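PDB 5NFM: YrbA from Sinorhizobium meliloti 2011, which binds divalent metal cations such as copper(II) through two conserved histidines and belongs to the BolA-like family. Local coordinates for residues G4-M9 with G58-I63; D8-G13 with Y31-V36; Q50-A55 with H65-Q70. All coordinates share one frame; numbering follows the deposited sequence.

Contact 1 (G4-M9 with G58-I63); sequences GDIEDM and GNMGGI
Helix 5-13 comes no nearer to the irregular 58-63 segment than 8.4 Å between Ile-6 CA and Met-60 CA, a gap that the side chains of Ile-6, Met-9, Asn-59 and Met-60 bridge in two places. In the first, the terminal methyls of Ile-6 and Met-60 touch where the two chains meet at a slant, Ile-6 CD1 lying 3.9 Å from Met-60 CE. The sulfur is a little further off, with Met-60 SD 4.2 Å from the same CD1. Met-60 reaches this far because its chain is stretched out fully: CG stands anti to the backbone N (chi1 -175°), and the two torsions beyond it are also close to 180°. Both methyls also pack against Tyr-31 of strand 31-36, while Ile-6 leans on Ile-21 as well.

The second place is more polar. The Asn-59 side chain lies roughly perpendicular to that of Met-9, which bends at its last torsion (chi3 73°), turning the methyl off the line of the chain. The amide of Asn-59 approaches the sulfur, and ND2 to Met-9 SD is at most a weak hydrogen bond, 3.6 Å long; the position of ND2 is itself not certain. Met-1 touches Ile-6, Met-9 and Met-60.

Within the loop, Met-60 to Ile-63 form a type II beta turn, and Gly-62 serves as N-cap of the short helix 63-66. Helix 5-13 has a glycine N-cap too, Gly-4, whose carbonyl O accepts the bond from Asp-8 N at 2.9 Å. The arrangement is that of a BolA-like alpha/beta domain, in which the first helix packs against the loop leading into the histidine-bearing helix 63-66.

Contact 2 (D8-G13 with Y31-V36); sequences DMIKAG and YAAEVV
Ile-10 of helix 5-13 points toward strand 31-36 and meets Val-35 tip to tip. This is the tight part of the contact: Ile-10 CG2 sits 3.8 Å from Val-35 CG1 and 4.0 Å from Val-35 CG2, so the branch methyl of the isoleucine touches both arms of the valine. The longer branch arrives beside it, Ile-10 CD1 being 4.1 Å from Val-35 CG2. With CG1 set anti to the carbonyl carbon (chi1 -63°), Ile-10 sends that branch along the strand toward Ala-33. There the fit is looser, since Ile-10 CD1 and Ala-33 CB are 4.5 Å apart. All three residues are buried, and Val-19, Val-52 and Leu-56 pack around Ile-10, with Phe-40 against Val-35.

The solvent side looks quite different. Asp-8, Lys-11 and Ala-12 are exposed on the helix, and on the strand Glu-34 points away from the helix, with its side chain against Gln-70 of strand 67-72. The alternation of Ala-33 and Val-35 inward with Glu-34 outward is that of a strand with one face covered by helices, here the central strand of the mixed three-stranded sheet of a BolA-like alpha/beta fold.

Contact 3 (Q50-A55 with H65-Q70); sequences QMVYNA and HALALQ. With CU (copper (II) ion), chain C.
The ring of Tyr-53, on the helix 45-56 that packs on strand 67-72 in this BolA-like alpha/beta fold, receives Leu-69 obliquely: Leu-69 CD1 is 4.2 Å from the ring centroid and 29° off the normal, an off-centre CH-pi contact aimed at the CE1-CZ side. At the ring's edge, in its plane, lies a water that is 2.6 Å from Tyr-53 OH and donates to Leu-67 O, tying the phenol to the strand backbone. The other flat group, the imidazole of His-65, has Ala-66 CB over one face toward the rim and a copper-bound water in plane at its edge. The short-segment axes of helix and strand are 10.2 Å apart and at 137°.

Val-52 packs on the other methyl of Leu-69. The two side chains run antiparallel alongside one another, Val-52 CG1 coming to 3.8 Å from Leu-69 CD2; the same methyl is further from Leu-67 CD2, at 4.4 Å. Leu-69 thus divides its two methyls between partners, CD1 for the ring and CD2 for the valine.

His-65 stands apart from helix 45-56 and points away from it. Its ring meets that of His-30 at a steep angle, and both histidines bind the copper ion, which four waters also ligate; His-65 NE2 holds the metal at 2.0 Å.

Overall arrangement
Contact 2 is the true core, wholly buried and purely aliphatic, whereas contacts 1 and 3 are partly buried and bring in sulfur, an amide or a phenol near the surface. Contacts 1 and 2 draw on the same helix, 5-13, one turned to the loop and the other to the sheet. Contact 3 uses the other long helix, 45-56, on a neighbouring strand; probable bonds from Tyr-31 N to Ala-66 O and from Ala-33 N to Ala-68 O tie strand 31-36 to the end of helix 63-66 and the start of strand 67-72. Ile-10 of contact 2 packs on Val-52 of contact 3, joining the two helices. Metal chemistry enters at the His-65 end of contact 3.

Contact 1 (G4-M9 with G58-I63)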
# COMPACT_ATOMS: atom_id res chain seq x y z
N GLY A 4 2.12 -11.92 1.07
CA GLY A 4 1.10 -11.61 0.10
C GLY A 4 -0.14 -10.94 0.66
O GLY A 4 -0.95 -10.41 -0.12
N ASP A 5 -0.34 -10.95 1.98
CA ASP A 5 -1.57 -10.39 2.54
C ASP A 5 -1.63 -8.88 2.36
O ASP A 5 -2.71 -8.33 2.13
CB ASP A 5 -1.71 -10.74 4.02
CG ASP A 5 -2.19 -12.17 4.29
OD1 ASP A 5 -2.56 -12.92 3.34
OD2 ASP A 5 -2.22 -12.53 5.48
N ILE A 6 -0.49 -8.18 2.47
CA ILE A 6 -0.50 -6.74 2.26
C ILE A 6 -1.00 -6.42 0.86
O ILE A 6 -1.91 -5.60 0.66
CB ILE A 6 0.89 -6.14 2.52
CG1 ILE A 6 1.32 -6.32 3.98
CG2 ILE A 6 0.91 -4.66 2.14
CD1 ILE A 6 2.79 -6.04 4.23
N GLU A 7 -0.41 -7.09 -0.14
CA GLU A 7 -0.81 -6.87 -1.53
C GLU A 7 -2.29 -7.21 -1.73
O GLU A 7 -3.03 -6.44 -2.35
CB GLU A 7 0.09 -7.70 -2.46
CG GLU A 7 -0.28 -7.57 -3.92
CD GLU A 7 0.86 -7.88 -4.90
OE1 GLU A 7 2.03 -7.96 -4.47
OE2 GLU A 7 0.55 -8.01 -6.11
N ASP A 8 -2.73 -8.35 -1.19
CA ASP A 8 -4.13 -8.75 -1.31
C ASP A 8 -5.05 -7.67 -0.74
O ASP A 8 -6.08 -7.33 -1.35
CB ASP A 8 -4.38 -10.06 -0.56
CG ASP A 8 -3.84 -11.31 -1.26
OD1 ASP A 8 -3.45 -11.25 -2.44
OD2 ASP A 8 -3.85 -12.36 -0.59
N MET A 9 -4.72 -7.14 0.44
CA MET A 9 -5.62 -6.17 1.06
C MET A 9 -5.67 -4.88 0.25
O MET A 9 -6.74 -4.28 0.09
CB MET A 9 -5.18 -5.90 2.50
CG MET A 9 -5.39 -7.11 3.40
SD MET A 9 -5.21 -6.69 5.12
CE MET A 9 -6.74 -5.78 5.32
N GLY A 58 -6.44 -1.42 9.44
CA GLY A 58 -5.87 -1.55 10.77
C GLY A 58 -5.23 -2.89 11.05
O GLY A 58 -4.86 -3.16 12.19
N ASN A 59 -5.07 -3.75 10.04
CA ASN A 59 -4.55 -5.09 10.26
C ASN A 59 -3.04 -5.14 10.43
O ASN A 59 -2.52 -6.18 10.87
CB ASN A 59 -4.97 -6.00 9.11
CG ASN A 59 -6.43 -6.38 9.20
OD1 ASN A 59 -6.91 -6.76 10.26
ND2 ASN A 59 -7.15 -6.26 8.10
N MET A 60 -2.33 -4.07 10.11
CA MET A 60 -0.87 -4.03 10.16
C MET A 60 -0.45 -3.05 11.25
O MET A 60 -0.57 -1.83 11.08
CB MET A 60 -0.31 -3.63 8.80
CG MET A 60 1.19 -3.68 8.72
SD MET A 60 1.73 -3.19 7.08
CE MET A 60 3.48 -3.61 7.19
N GLY A 61 0.03 -3.57 12.37
CA GLY A 61 0.48 -2.70 13.44
C GLY A 61 1.64 -1.83 12.99
O GLY A 61 2.50 -2.25 12.21
N GLY A 62 1.67 -0.60 13.49
CA GLY A 62 2.77 0.30 13.19
C GLY A 62 2.89 0.69 11.73
O GLY A 62 3.98 1.07 11.28
N ILE A 63 1.78 0.65 10.99
CA ILE A 63 1.80 0.85 9.54
C ILE A 63 2.44 2.18 9.15
O ILE A 63 3.08 2.27 8.09
CB ILE A 63 0.36 0.69 8.98
CG1 ILE A 63 0.38 0.69 7.46
CG2 ILE A 63 -0.57 1.78 9.52
CD1 ILE A 63 -0.96 0.27 6.85

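Contact 2 (D8-G13 with Y31-V36)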
# COMPACT_ATOMS: atom_id res chain seq x y z
N ASP A 8 -2.73 -8.35 -1.19
CA ASP A 8 -4.13 -8.75 -1.31
C ASP A 8 -5.05 -7.67 -0.74
O ASP A 8 -6.08 -7.33 -1.35
CB ASP A 8 -4.38 -10.06 -0.56
CG ASP A 8 -3.84 -11.31 -1.26
OD1 ASP A 8 -3.45 -11.25 -2.44
OD2 ASP A 8 -3.85 -12.36 -0.59
N MET A 9 -4.72 -7.14 0.44
CA MET A 9 -5.62 -6.17 1.06
C MET A 9 -5.67 -4.88 0.25
O MET A 9 -6.74 -4.28 0.09
CB MET A 9 -5.18 -5.90 2.50
CG MET A 9 -5.39 -7.11 3.40
SD MET A 9 -5.21 -6.69 5.12
CE MET A 9 -6.74 -5.78 5.32
N ILE A 10 -4.53 -4.43 -0.28
CA ILE A 10 -4.54 -3.23 -1.09
C ILE A 10 -5.39 -3.43 -2.34
O ILE A 10 -6.21 -2.57 -2.70
CB ILE A 10 -3.11 -2.78 -1.43
CG1 ILE A 10 -2.35 -2.41 -0.15
CG2 ILE A 10 -3.15 -1.61 -2.41
CD1 ILE A 10 -0.86 -2.15 -0.35
N LYS A 11 -5.24 -4.58 -3.00
CA LYS A 11 -5.98 -4.80 -4.24
C LYS A 11 -7.47 -5.02 -4.00
O LYS A 11 -8.28 -4.68 -4.87
CB LYS A 11 -5.34 -5.93 -5.02
CG LYS A 11 -3.97 -5.48 -5.55
CD LYS A 11 -3.23 -6.55 -6.31
CE LYS A 11 -3.93 -6.90 -7.60
NZ LYS A 11 -3.01 -7.62 -8.51
N ALA A 12 -7.85 -5.57 -2.85
CA ALA A 12 -9.27 -5.69 -2.52
C ALA A 12 -9.87 -4.31 -2.24
O ALA A 12 -11.00 -4.02 -2.65
CB ALA A 12 -9.46 -6.60 -1.31
N GLY A 13 -9.12 -3.46 -1.54
CA GLY A 13 -9.66 -2.18 -1.12
C GLY A 13 -9.60 -1.11 -2.18
O GLY A 13 -10.39 -0.16 -2.13
N TYR A 31 8.19 -3.01 5.43
CA TYR A 31 7.96 -3.20 4.01
C TYR A 31 7.91 -1.84 3.32
O TYR A 31 7.72 -0.80 3.95
CB TYR A 31 6.61 -3.91 3.77
CG TYR A 31 6.51 -5.30 4.36
CD1 TYR A 31 6.23 -5.49 5.71
CD2 TYR A 31 6.67 -6.43 3.57
CE1 TYR A 31 6.10 -6.76 6.25
CE2 TYR A 31 6.54 -7.71 4.11
CZ TYR A 31 6.26 -7.87 5.45
OH TYR A 31 6.11 -9.12 6.00
N ALA A 32 8.05 -1.88 1.99
CA ALA A 32 7.73 -0.76 1.13
C ALA A 32 6.73 -1.23 0.09
O ALA A 32 6.78 -2.38 -0.36
CB ALA A 32 8.99 -0.21 0.46
N ALA A 33 5.79 -0.36 -0.26
CA ALA A 33 4.76 -0.67 -1.24
C ALA A 33 4.68 0.44 -2.27
O ALA A 33 4.62 1.62 -1.91
CB ALA A 33 3.39 -0.83 -0.58
N GLU A 34 4.65 0.06 -3.55
CA GLU A 34 4.26 0.96 -4.62
C GLU A 34 2.85 0.58 -5.05
O GLU A 34 2.57 -0.60 -5.29
CB GLU A 34 5.20 0.88 -5.82
CG GLU A 34 4.79 1.85 -6.90
CD GLU A 34 5.76 1.90 -8.05
OE1 GLU A 34 6.70 1.09 -8.09
OE2 GLU A 34 5.56 2.77 -8.91
N VAL A 35 1.97 1.58 -5.11
CA VAL A 35 0.58 1.36 -5.49
C VAL A 35 0.23 2.36 -6.59
O VAL A 35 0.34 3.57 -6.39
CB VAL A 35 -0.38 1.53 -4.29
CG1 VAL A 35 -1.79 1.15 -4.69
CG2 VAL A 35 0.09 0.70 -3.09
N VAL A 36 -0.19 1.83 -7.73
CA VAL A 36 -0.55 2.64 -8.90
C VAL A 36 -2.03 2.40 -9.17
O VAL A 36 -2.45 1.26 -9.37
CB VAL A 36 0.29 2.25 -10.12
CG1 VAL A 36 -0.06 3.14 -11.31
CG2 VAL A 36 1.78 2.36 -9.81

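Contact 3 (Q50-A55 with H65-Q70)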
# COMPACT_ATOMS: atom_id res chain seq x y z
N GLN A 50 -3.54 8.01 2.39
CA GLN A 50 -4.71 7.74 3.23
C GLN A 50 -5.53 6.57 2.68
O GLN A 50 -6.02 5.74 3.45
CB GLN A 50 -5.57 9.01 3.34
CG GLN A 50 -6.78 8.84 4.25
CD GLN A 50 -6.36 8.61 5.69
OE1 GLN A 50 -5.69 9.47 6.29
NE2 GLN A 50 -6.71 7.46 6.25
N MET A 51 -5.72 6.52 1.36
CA MET A 51 -6.48 5.42 0.77
C MET A 51 -5.79 4.08 1.00
O MET A 51 -6.47 3.06 1.20
CB MET A 51 -6.67 5.66 -0.73
CG MET A 51 -7.58 6.84 -1.02
SD MET A 51 -7.77 7.17 -2.77
CE MET A 51 -8.70 5.73 -3.28
N VAL A 52 -4.45 4.05 0.96
CA VAL A 52 -3.73 2.81 1.22
C VAL A 52 -3.87 2.40 2.69
O VAL A 52 -4.14 1.24 3.00
CB VAL A 52 -2.26 2.91 0.78
CG1 VAL A 52 -1.55 1.58 1.08
CG2 VAL A 52 -2.16 3.25 -0.71
N TYR A 53 -3.69 3.35 3.62
CA TYR A 53 -3.91 3.01 5.03
C TYR A 53 -5.32 2.45 5.23
O TYR A 53 -5.51 1.45 5.93
CB TYR A 53 -3.68 4.22 5.95
CG TYR A 53 -2.28 4.79 5.92
CD1 TYR A 53 -1.16 3.98 6.07
CD2 TYR A 53 -2.08 6.16 5.74
CE1 TYR A 53 0.12 4.51 6.04
CE2 TYR A 53 -0.80 6.70 5.70
CZ TYR A 53 0.29 5.87 5.85
OH TYR A 53 1.54 6.44 5.80
N ASN A 54 -6.32 3.09 4.61
CA ASN A 54 -7.68 2.59 4.75
C ASN A 54 -7.78 1.13 4.29
O ASN A 54 -8.46 0.32 4.92
CB ASN A 54 -8.66 3.42 3.92
CG ASN A 54 -8.86 4.82 4.45
OD1 ASN A 54 -8.42 5.17 5.54
ND2 ASN A 54 -9.56 5.63 3.66
N ALA A 55 -7.14 0.80 3.16
CA ALA A 55 -7.25 -0.54 2.60
C ALA A 55 -6.67 -1.61 3.53
O ALA A 55 -7.12 -2.76 3.51
CB ALA A 55 -6.56 -0.60 1.24
N HIS A 65 5.12 3.61 10.09
CA HIS A 65 6.54 3.37 9.80
C HIS A 65 6.80 2.05 9.08
O HIS A 65 7.83 1.93 8.40
CB HIS A 65 7.40 3.43 11.08
CG HIS A 65 7.35 2.19 11.92
ND1 HIS A 65 6.48 2.02 12.97
CD2 HIS A 65 8.11 1.06 11.88
CE1 HIS A 65 6.69 0.84 13.53
NE2 HIS A 65 7.67 0.24 12.89
N ALA A 66 5.92 1.07 9.23
CA ALA A 66 6.22 -0.28 8.76
C ALA A 66 5.83 -0.51 7.31
O ALA A 66 6.23 -1.54 6.75
CB ALA A 66 5.54 -1.32 9.66
N LEU A 67 5.08 0.41 6.69
CA LEU A 67 4.73 0.30 5.28
C LEU A 67 5.07 1.63 4.60
O LEU A 67 4.27 2.57 4.60
CB LEU A 67 3.25 -0.05 5.10
CG LEU A 67 2.85 -0.40 3.67
CD1 LEU A 67 3.55 -1.66 3.18
CD2 LEU A 67 1.34 -0.56 3.57
N ALA A 68 6.28 1.71 4.04
CA ALA A 68 6.74 2.92 3.36
C ALA A 68 6.12 2.97 1.96
O ALA A 68 6.23 2.01 1.21
CB ALA A 68 8.26 2.92 3.27
N LEU A 69 5.50 4.10 1.62
CA LEU A 69 4.60 4.16 0.47
C LEU A 69 5.12 5.01 -0.68
O LEU A 69 5.71 6.08 -0.49
CB LEU A 69 3.24 4.73 0.89
CG LEU A 69 2.44 3.88 1.89
CD1 LEU A 69 1.18 4.60 2.34
CD2 LEU A 69 2.09 2.52 1.30
N GLN A 70 4.84 4.52 -1.89
CA GLN A 70 5.00 5.28 -3.12
C GLN A 70 3.72 5.06 -3.92
O GLN A 70 3.33 3.92 -4.16
CB GLN A 70 6.21 4.74 -3.89
CG GLN A 70 6.43 5.25 -5.29
CD GLN A 70 7.59 4.54 -5.96
OE1 GLN A 70 8.24 3.67 -5.36
NE2 GLN A 70 7.86 4.89 -7.21
CU CU C . 8.58 -1.51 13.38
O HOH W 1 3.61 4.84 5.90
O HOH W 2 6.88 -3.17 12.97
O HOH W 3 10.46 -0.43 14.48
O HOH W 4 9.56 -3.14 14.05
O HOH W 5 7.70 -1.67 15.19